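Local structure of enzyme subtilase SubTY from Bacillus sp. TY145 (Bacillus sp., 5FFN) at residues Thr36-Ser41 against Leu100-Val105; Cys66-Gly71 against Thr238-Gly243; Ala189-Glu194 against Glu227-Gly232. The protein probably cleaves peptide bonds in proteins as a serine endopeptidase of the subtilase family, with bound calcium and sodium ions. All blocks are in the same frame, centred on the assembly; numbering follows the deposited sequence.

Contact 1: Thr36-Ser41 against Leu100-Val105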
loop_
_atom_site.group_PDB
_atom_site.type_symbol
_atom_site.label_atom_id
_atom_site.label_comp_id
_atom_site.label_asym_id
_atom_site.label_seq_id
_atom_site.Cartn_x
_atom_site.Cartn_y
_atom_site.Cartn_z
ATOM N N THR A 36 -0.397 7.901 -7.353
ATOM C CA THR A 36 -0.316 9.322 -7.766
ATOM C C THR A 36 0.444 9.575 -9.096
ATOM O O THR A 36 0.676 10.726 -9.465
ATOM C CB THR A 36 0.316 10.184 -6.668
ATOM O OG1 THR A 36 1.687 9.784 -6.468
ATOM C CG2 THR A 36 -0.468 10.095 -5.388
ATOM N N GLY A 37 0.826 8.492 -9.778
ATOM C CA GLY A 37 1.719 8.506 -10.941
ATOM C C GLY A 37 3.095 8.029 -10.479
ATOM O O GLY A 37 3.311 7.756 -9.285
ATOM N N VAL A 38 4.025 7.913 -11.436
ATOM C CA VAL A 38 5.403 7.521 -11.125
ATOM C C VAL A 38 6.358 8.310 -12.053
ATOM O O VAL A 38 6.092 8.457 -13.258
ATOM C CB VAL A 38 5.625 5.979 -11.322
ATOM C CG1 VAL A 38 7.078 5.577 -11.096
ATOM C CG2 VAL A 38 4.698 5.179 -10.444
ATOM N N TYR A 39 7.393 8.848 -11.431
ATOM C CA TYR A 39 8.500 9.482 -12.139
ATOM C C TYR A 39 9.383 8.373 -12.717
ATOM O O TYR A 39 10.413 7.986 -12.132
ATOM C CB TYR A 39 9.245 10.396 -11.173
ATOM C CG TYR A 39 10.476 11.048 -11.794
ATOM C CD1 TYR A 39 10.442 11.495 -13.110
ATOM C CD2 TYR A 39 11.676 11.166 -11.077
ATOM C CE1 TYR A 39 11.575 12.070 -13.716
ATOM C CE2 TYR A 39 12.808 11.753 -11.661
ATOM C CZ TYR A 39 12.746 12.197 -12.990
ATOM O OH TYR A 39 13.848 12.776 -13.632
ATOM N N THR A 40 8.940 7.867 -13.854
ATOM C CA THR A 40 9.520 6.711 -14.517
ATOM C C THR A 40 10.962 6.972 -15.026
ATOM O O THR A 40 11.655 6.020 -15.369
ATOM C CB THR A 40 8.627 6.194 -15.696
ATOM O OG1 THR A 40 8.493 7.205 -16.706
ATOM C CG2 THR A 40 7.194 5.765 -15.214
ATOM N N SER A 41 11.376 8.243 -15.059
ATOM C CA SER A 41 12.719 8.633 -15.497
ATOM C C SER A 41 13.683 8.796 -14.330
ATOM O O SER A 41 14.830 9.226 -14.501
ATOM C CB SER A 41 12.642 9.946 -16.300
ATOM O OG SER A 41 12.069 9.694 -17.563
ATOM N N LEU A 100 7.098 -2.343 -14.734
ATOM C CA LEU A 100 6.160 -1.431 -14.089
ATOM C C LEU A 100 5.047 -1.042 -15.051
ATOM O O LEU A 100 5.282 -0.693 -16.217
ATOM C CB LEU A 100 6.911 -0.229 -13.516
ATOM C CG LEU A 100 6.099 0.973 -13.043
ATOM C CD1 LEU A 100 5.307 0.634 -11.761
ATOM C CD2 LEU A 100 6.952 2.159 -12.766
ATOM N N TRP A 101 3.806 -1.136 -14.573
ATOM C CA TRP A 101 2.697 -0.466 -15.236
ATOM C C TRP A 101 2.291 0.690 -14.294
ATOM O O TRP A 101 1.689 0.473 -13.220
ATOM C CB TRP A 101 1.536 -1.389 -15.529
ATOM C CG TRP A 101 1.727 -2.553 -16.536
ATOM C CD1 TRP A 101 2.861 -2.866 -17.230
ATOM C CD2 TRP A 101 0.729 -3.471 -16.967
ATOM N NE1 TRP A 101 2.632 -3.928 -18.066
ATOM C CE2 TRP A 101 1.329 -4.321 -17.936
ATOM C CE3 TRP A 101 -0.633 -3.671 -16.644
ATOM C CZ2 TRP A 101 0.648 -5.355 -18.535
ATOM C CZ3 TRP A 101 -1.309 -4.699 -17.261
ATOM C CH2 TRP A 101 -0.666 -5.524 -18.228
ATOM N N ALA A 102 2.610 1.918 -14.696
ATOM C CA ALA A 102 2.400 3.087 -13.845
ATOM C C ALA A 102 1.052 3.697 -14.211
ATOM O O ALA A 102 0.930 4.336 -15.245
ATOM C CB ALA A 102 3.525 4.095 -13.992
ATOM N N TYR A 103 0.031 3.451 -13.379
ATOM C CA TYR A 103 -1.329 3.938 -13.653
ATOM C C TYR A 103 -1.677 5.020 -12.656
ATOM O O TYR A 103 -1.743 4.767 -11.455
ATOM C CB TYR A 103 -2.337 2.817 -13.546
ATOM C CG TYR A 103 -2.416 1.847 -14.696
ATOM C CD1 TYR A 103 -1.394 1.707 -15.653
ATOM C CD2 TYR A 103 -3.522 1.003 -14.805
ATOM C CE1 TYR A 103 -1.497 0.768 -16.682
ATOM C CE2 TYR A 103 -3.637 0.088 -15.839
ATOM C CZ TYR A 103 -2.590 -0.029 -16.780
ATOM O OH TYR A 103 -2.745 -0.979 -17.785
ATOM N N LYS A 104 -1.869 6.242 -13.141
ATOM C CA LYS A 104 -2.190 7.370 -12.242
ATOM C C LYS A 104 -3.698 7.413 -12.012
ATOM O O LYS A 104 -4.475 7.585 -12.958
ATOM C CB LYS A 104 -1.694 8.711 -12.800
ATOM C CG LYS A 104 -1.992 9.878 -11.915
ATOM C CD LYS A 104 -1.381 11.177 -12.428
ATOM C CE LYS A 104 -1.474 12.295 -11.431
ATOM N NZ LYS A 104 -0.873 13.569 -11.981
ATOM N N VAL A 105 -4.099 7.203 -10.758
ATOM C CA VAL A 105 -5.515 7.151 -10.346
ATOM C C VAL A 105 -5.827 8.135 -9.209
ATOM O O VAL A 105 -6.981 8.304 -8.834
ATOM C CB VAL A 105 -5.927 5.713 -9.878
ATOM C CG1 VAL A 105 -5.616 4.730 -10.967
ATOM C CG2 VAL A 105 -5.240 5.353 -8.586
HETATM O O HOH W 1 0.886 5.482 -10.256
#
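Lys104 lies along the backbone of Thr36 and Gly37, and every carbon of its side chain beyond CA finds that backbone. CB rests 3.9 Å from Gly37 CA. CG is anti to the backbone N (chi1 -180°), and the rest of the chain is extended, which carries it alongside the Thr36 carbonyl. CG and CD both pass Thr36 O, and CE comes nearest, 3.3 Å from Thr36 O. NZ runs on past that oxygen. It is hydrogen-bonded to Thr67 O and forms a salt bridge with Asp108. A CB on Gly37 would stand about 3.5 Å from Lys104 CD, and the positive phi there (103°) would press it against the carbonyl of Thr36.

Further along, the contact is apolar. Val38 CG1 and Leu100 CD2 meet tip to tip at 3.8 Å. Val38 CG2 turns instead to Ala102 CB, 3.9 Å away, and Thr40 CG2 adds a looser touch on the same methyl. No direct hydrogen bond joins the two segments. One water spans them: it donates to Tyr103 O and accepts a weak bond from Gly37 N.

The loop following strand 29-35 thus packs on strand 99-104, which lies between strands 29-35 and 49-54, parallel to both, in the mixed central sheet. Tyr103 and Val105 face the other way and touch helix 114-131.

Contact 2: Cys66-Gly71 against Thr238-Gly243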
loop_
_atom_site.group_PDB
_atom_site.type_symbol
_atom_site.label_atom_id
_atom_site.label_comp_id
_atom_site.label_asym_id
_atom_site.label_seq_id
_atom_site.Cartn_x
_atom_site.Cartn_y
_atom_site.Cartn_z
ATOM N N CYS A 66 1.601 9.731 -16.911
ATOM C CA CYS A 66 1.446 9.122 -15.581
ATOM C C CYS A 66 2.287 9.900 -14.603
ATOM O O CYS A 66 2.993 9.374 -13.744
ATOM C CB CYS A 66 1.795 7.627 -15.630
ATOM S SG CYS A 66 3.531 7.266 -16.153
ATOM N N THR A 67 2.168 11.212 -14.691
ATOM C CA THR A 67 3.080 12.100 -14.028
ATOM C C THR A 67 2.857 12.224 -12.525
ATOM O O THR A 67 1.786 12.633 -12.071
ATOM C CB THR A 67 3.003 13.527 -14.686
ATOM O OG1 THR A 67 3.245 13.386 -16.091
ATOM C CG2 THR A 67 3.993 14.422 -14.097
ATOM N N ASP A 68 3.896 11.924 -11.749
ATOM C CA ASP A 68 3.827 12.080 -10.293
ATOM C C ASP A 68 4.234 13.487 -9.889
ATOM O O ASP A 68 5.406 13.877 -10.069
ATOM C CB ASP A 68 4.713 11.050 -9.586
ATOM C CG ASP A 68 4.518 11.028 -8.069
ATOM O OD1 ASP A 68 3.582 11.676 -7.508
ATOM O OD2 ASP A 68 5.329 10.362 -7.386
ATOM N N ARG A 69 3.291 14.245 -9.319
ATOM C CA ARG A 69 3.605 15.553 -8.735
ATOM C C ARG A 69 3.556 15.556 -7.212
ATOM O O ARG A 69 3.630 16.599 -6.569
ATOM C CB ARG A 69 2.701 16.651 -9.350
ATOM C CG ARG A 69 2.688 16.604 -10.862
ATOM C CD ARG A 69 2.138 17.867 -11.505
ATOM N NE ARG A 69 2.109 17.748 -12.965
ATOM C CZ ARG A 69 1.152 17.141 -13.666
ATOM N NH1 ARG A 69 0.099 16.587 -13.076
ATOM N NH2 ARG A 69 1.234 17.095 -14.995
ATOM N N GLN A 70 3.449 14.367 -6.612
ATOM C CA GLN A 70 3.247 14.222 -5.181
ATOM C C GLN A 70 4.464 13.533 -4.497
ATOM O O GLN A 70 4.987 13.989 -3.434
ATOM C CB GLN A 70 1.976 13.358 -4.968
ATOM C CG GLN A 70 1.323 13.536 -3.607
ATOM C CD GLN A 70 2.232 13.196 -2.410
ATOM O OE1 GLN A 70 2.898 12.147 -2.361
ATOM N NE2 GLN A 70 2.298 14.125 -1.462
ATOM N N GLY A 71 4.860 12.404 -5.077
ATOM C CA GLY A 71 5.976 11.608 -4.536
ATOM C C GLY A 71 5.570 10.186 -4.165
ATOM O O GLY A 71 6.298 9.244 -4.422
ATOM N N THR A 238 12.639 5.858 -3.637
ATOM C CA THR A 238 12.698 6.812 -4.749
ATOM C C THR A 238 11.633 7.920 -4.584
ATOM O O THR A 238 10.564 7.678 -4.039
ATOM C CB THR A 238 12.497 6.106 -6.064
ATOM O OG1 THR A 238 11.368 5.221 -6.022
ATOM C CG2 THR A 238 13.719 5.278 -6.491
ATOM N N TRP A 239 11.949 9.120 -5.083
ATOM C CA TRP A 239 11.075 10.290 -4.941
ATOM C C TRP A 239 10.938 11.032 -6.260
ATOM O O TRP A 239 11.775 10.918 -7.161
ATOM C CB TRP A 239 11.592 11.192 -3.842
ATOM C CG TRP A 239 10.609 12.150 -3.266
ATOM C CD1 TRP A 239 10.670 13.523 -3.272
ATOM C CD2 TRP A 239 9.427 11.807 -2.558
ATOM N NE1 TRP A 239 9.596 14.048 -2.594
ATOM C CE2 TRP A 239 8.811 13.009 -2.155
ATOM C CE3 TRP A 239 8.830 10.585 -2.217
ATOM C CZ2 TRP A 239 7.623 13.022 -1.429
ATOM C CZ3 TRP A 239 7.680 10.601 -1.468
ATOM C CH2 TRP A 239 7.081 11.806 -1.089
ATOM N N TYR A 240 9.807 11.730 -6.408
ATOM C CA TYR A 240 9.388 12.237 -7.698
ATOM C C TYR A 240 10.300 13.361 -8.229
ATOM O O TYR A 240 10.295 13.611 -9.421
ATOM C CB TYR A 240 7.921 12.741 -7.674
ATOM C CG TYR A 240 7.699 14.101 -7.040
ATOM C CD1 TYR A 240 7.731 14.281 -5.666
ATOM C CD2 TYR A 240 7.381 15.207 -7.849
ATOM C CE1 TYR A 240 7.508 15.528 -5.107
ATOM C CE2 TYR A 240 7.137 16.436 -7.308
ATOM C CZ TYR A 240 7.204 16.614 -5.958
ATOM O OH TYR A 240 6.964 17.876 -5.431
ATOM N N THR A 241 11.053 13.982 -7.355
ATOM C CA THR A 241 12.014 14.998 -7.792
ATOM C C THR A 241 13.390 14.453 -8.179
ATOM O O THR A 241 14.264 15.241 -8.599
ATOM C CB THR A 241 12.144 16.085 -6.759
ATOM O OG1 THR A 241 12.427 15.528 -5.480
ATOM C CG2 THR A 241 10.830 16.880 -6.686
ATOM N N GLY A 242 13.567 13.131 -8.092
ATOM C CA GLY A 242 14.796 12.454 -8.531
ATOM C C GLY A 242 15.695 11.922 -7.423
ATOM O O GLY A 242 16.617 11.114 -7.692
ATOM N N GLY A 243 15.463 12.330 -6.189
ATOM C CA GLY A 243 16.269 11.797 -5.100
ATOM C C GLY A 243 15.495 10.698 -4.380
ATOM O O GLY A 243 14.887 9.837 -5.033
HETATM O O HOH W 2 4.628 19.001 -7.335
#
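Gly71 packs against the face of the Trp239 indole, and this is the tight part of the contact. Gly71 CA stands 3.5 Å from the centroid of the six-membered ring, 9° off its normal, in a CH-pi contact. Any CB on Gly71 would run into Trp239 CZ2, so the indole can lie this close only to a glycine. Tyr240 CD1 also approaches Gly71 CA, at 3.4 Å.

The Tyr240 ring is held from both faces. Arg69 C and Gln70 N lie over one face, and Thr241 CG2 covers the opposite one. Its CG sits between the backbone N and the carbonyl carbon (chi1 78°), which turns the ring over the 68-71 backbone. Trp239 CE2 lies at the ring edge, in its plane.

Asp68 fixes the backbone beneath the ring. Its OD1 accepts from Gln70 N and from Gly71 N, each at 2.8 Å, and both come from the same face of the carboxylate. The bond from Gly71 N is nearly straight. OD2 turns to Thr74 OG1 and lies 3.5 Å from Tyr240 CB.

The outer side is looser, and one water bridges it. This water donates to Arg69 O at 2.7 Å and lies 3.2 Å from Tyr240 OH. Arg69 turns its CB away from 238-243, and its NH1 forms a salt bridge with Asp108.

The Asp68 bonds form an Asx turn and an Asx motif. They shape the loop just before helix 72-81, whose first residue, His72, is probably the catalytic histidine, as in other subtilases.

Contact 3: Ala189-Glu194 against Glu227-Gly232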
loop_
_atom_site.group_PDB
_atom_site.type_symbol
_atom_site.label_atom_id
_atom_site.label_comp_id
_atom_site.label_asym_id
_atom_site.label_seq_id
_atom_site.Cartn_x
_atom_site.Cartn_y
_atom_site.Cartn_z
ATOM N N ALA A 189 -4.737 -7.803 2.146
ATOM C CA ALA A 189 -4.619 -6.638 3.072
ATOM C C ALA A 189 -3.271 -6.694 3.746
ATOM O O ALA A 189 -2.926 -7.695 4.425
ATOM C CB ALA A 189 -5.720 -6.670 4.151
ATOM N N VAL A 190 -2.524 -5.609 3.651
ATOM C CA VAL A 190 -1.181 -5.589 4.181
ATOM C C VAL A 190 -1.085 -4.604 5.373
ATOM O O VAL A 190 -1.339 -3.386 5.225
ATOM C CB VAL A 190 -0.144 -5.236 3.119
ATOM C CG1 VAL A 190 1.280 -5.295 3.720
ATOM C CG2 VAL A 190 -0.215 -6.165 1.926
ATOM N N ALA A 191 -0.750 -5.168 6.533
ATOM C CA ALA A 191 -0.482 -4.388 7.770
ATOM C C ALA A 191 0.967 -3.896 7.766
ATOM O O ALA A 191 1.813 -4.484 7.106
ATOM C CB ALA A 191 -0.716 -5.272 9.024
ATOM N N ALA A 192 1.261 -2.850 8.555
ATOM C CA ALA A 192 2.595 -2.238 8.575
ATOM C C ALA A 192 3.324 -2.651 9.877
ATOM O O ALA A 192 2.803 -2.426 10.997
ATOM C CB ALA A 192 2.488 -0.716 8.537
ATOM N N LEU A 193 4.509 -3.221 9.685
ATOM C CA LEU A 193 5.497 -3.435 10.740
ATOM C C LEU A 193 6.374 -2.171 10.890
ATOM O O LEU A 193 6.680 -1.487 9.919
ATOM C CB LEU A 193 6.415 -4.612 10.436
ATOM C CG LEU A 193 5.747 -5.987 10.174
ATOM C CD1 LEU A 193 6.712 -7.035 9.707
ATOM C CD2 LEU A 193 5.015 -6.380 11.415
ATOM N N GLU A 194 6.831 -1.963 12.126
ATOM C CA GLU A 194 7.925 -1.008 12.384
ATOM C C GLU A 194 9.170 -1.788 12.728
ATOM O O GLU A 194 9.099 -2.991 13.025
ATOM C CB GLU A 194 7.529 -0.070 13.506
ATOM C CG GLU A 194 7.239 -0.765 14.835
ATOM C CD GLU A 194 6.674 0.143 15.909
ATOM O OE1 GLU A 194 6.276 1.282 15.606
ATOM O OE2 GLU A 194 6.602 -0.329 17.056
ATOM N N GLU A 227 -4.245 -9.839 6.088
ATOM C CA GLU A 227 -3.630 -11.067 5.508
ATOM C C GLU A 227 -2.150 -11.273 5.901
ATOM O O GLU A 227 -1.758 -12.343 6.364
ATOM C CB GLU A 227 -3.836 -11.056 3.997
ATOM C CG GLU A 227 -3.534 -12.369 3.298
ATOM C CD GLU A 227 -4.423 -12.578 2.053
ATOM O OE1 GLU A 227 -5.495 -11.930 1.941
ATOM O OE2 GLU A 227 -4.059 -13.399 1.200
ATOM N N VAL A 228 -1.339 -10.243 5.717
ATOM C CA VAL A 228 0.089 -10.335 5.939
ATOM C C VAL A 228 0.559 -8.973 6.447
ATOM O O VAL A 228 -0.158 -7.977 6.317
ATOM C CB VAL A 228 0.866 -10.720 4.663
ATOM C CG1 VAL A 228 0.479 -12.125 4.209
ATOM C CG2 VAL A 228 0.709 -9.646 3.603
ATOM N N SER A 229 1.773 -8.979 6.980
ATOM C CA SER A 229 2.425 -7.798 7.487
ATOM C C SER A 229 3.766 -7.612 6.770
ATOM O O SER A 229 4.403 -8.597 6.336
ATOM C CB SER A 229 2.698 -7.964 8.966
ATOM O OG SER A 229 1.494 -8.110 9.678
ATOM N N ALA A 230 4.188 -6.343 6.621
ATOM C CA ALA A 230 5.492 -6.031 5.999
ATOM C C ALA A 230 5.997 -4.662 6.498
ATOM O O ALA A 230 5.224 -3.887 7.057
ATOM C CB ALA A 230 5.418 -6.071 4.482
ATOM N N PRO A 231 7.311 -4.385 6.304
ATOM C CA PRO A 231 7.912 -3.113 6.714
ATOM C C PRO A 231 7.129 -1.907 6.187
ATOM O O PRO A 231 6.909 -1.776 4.960
ATOM C CB PRO A 231 9.325 -3.147 6.091
ATOM C CG PRO A 231 9.664 -4.608 6.067
ATOM C CD PRO A 231 8.314 -5.277 5.686
ATOM N N GLY A 232 6.680 -1.054 7.114
ATOM C CA GLY A 232 5.857 0.088 6.756
ATOM C C GLY A 232 6.175 1.411 7.440
ATOM O O GLY A 232 5.635 2.425 7.036
HETATM O O HOH W 3 -6.836 -9.747 3.217
#
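Two neighbouring parallel strands of the central subtilase sheet, 188-194 and 228-231, meet here, pairing Val190 with Val228, Ala191 with Ser229, Ala192 with Ala230 and Leu193 with Pro231. Their short axes approach to 4.4 Å and cross at -42°, a strong twist. Six backbone hydrogen bonds make the ladder. Ala191 N donates to Val228 O at 2.9 Å. Ala230 N answers to Ala191 O. Leu193 N then reaches Ala230 O at 2.8 Å; this bond is nearly straight at the hydrogen, yet the donor stands above the carbonyl plane. Gly232 N closes the ladder on Leu193 O.

Val190, Val228, Ala192 and Ala230 share one face of the sheet. Val190 CG2 meets Val228 CG2 at 4.0 Å, and the two side chains cross obliquely. Helix 250-267 packs on this face through Ala253 and Val257. Gly232 CA rests 3.9 Å from Ala192 CB, and a CB on the glycine would collide with that methyl.

The other face carries Ala191, Ser229, Leu193 and Pro231. Leu193 CG is anti to the carbonyl carbon (chi1 -56°), which sets CG 3.8 Å from Ser229 CB. Leu193 CD2 comes to 3.7 Å from the same Ser229 CB, and CD1 reaches back to Ala230 CA. Tyr307 also touches Leu193. An alanine here would remove both methyl branches and would probably open a gap between Ser229 and Tyr307. Ser229 OG is hydrogen-bonded to Ser303 O.

At the start of the pair, Ala189 O takes two donors, Val228 N and Glu227 N. The Glu227 carboxylate is anchored by Arg277 and Gln281. A water completes this end, donating to Glu227 OE1 at 2.9 Å and accepting from Ala189 N.

How the contacts relate
Contacts 1 and 2 are neighbours, with centres 9 Å apart, and their segments alternate along the chain. A probable hydrogen bond from Thr36 OG1 to Asp68 OD1, at 2.9 Å, ties them, and the lysine bond of contact 1 also joins the two. Both border the probable catalytic triad of Asp35, His72 and Ser251: Thr36 follows the aspartate and Gly71 precedes the histidine. Contact 3 lies apart, its centre 23 Å from that of contact 1 and 24 Å from that of contact 2. It reaches the same sheet as contact 1, across the centre of the chain. The side chain of Ala189 is about 4 Å from the bound sodium ion, and that of Ser229 about 8 Å from a calcium ion.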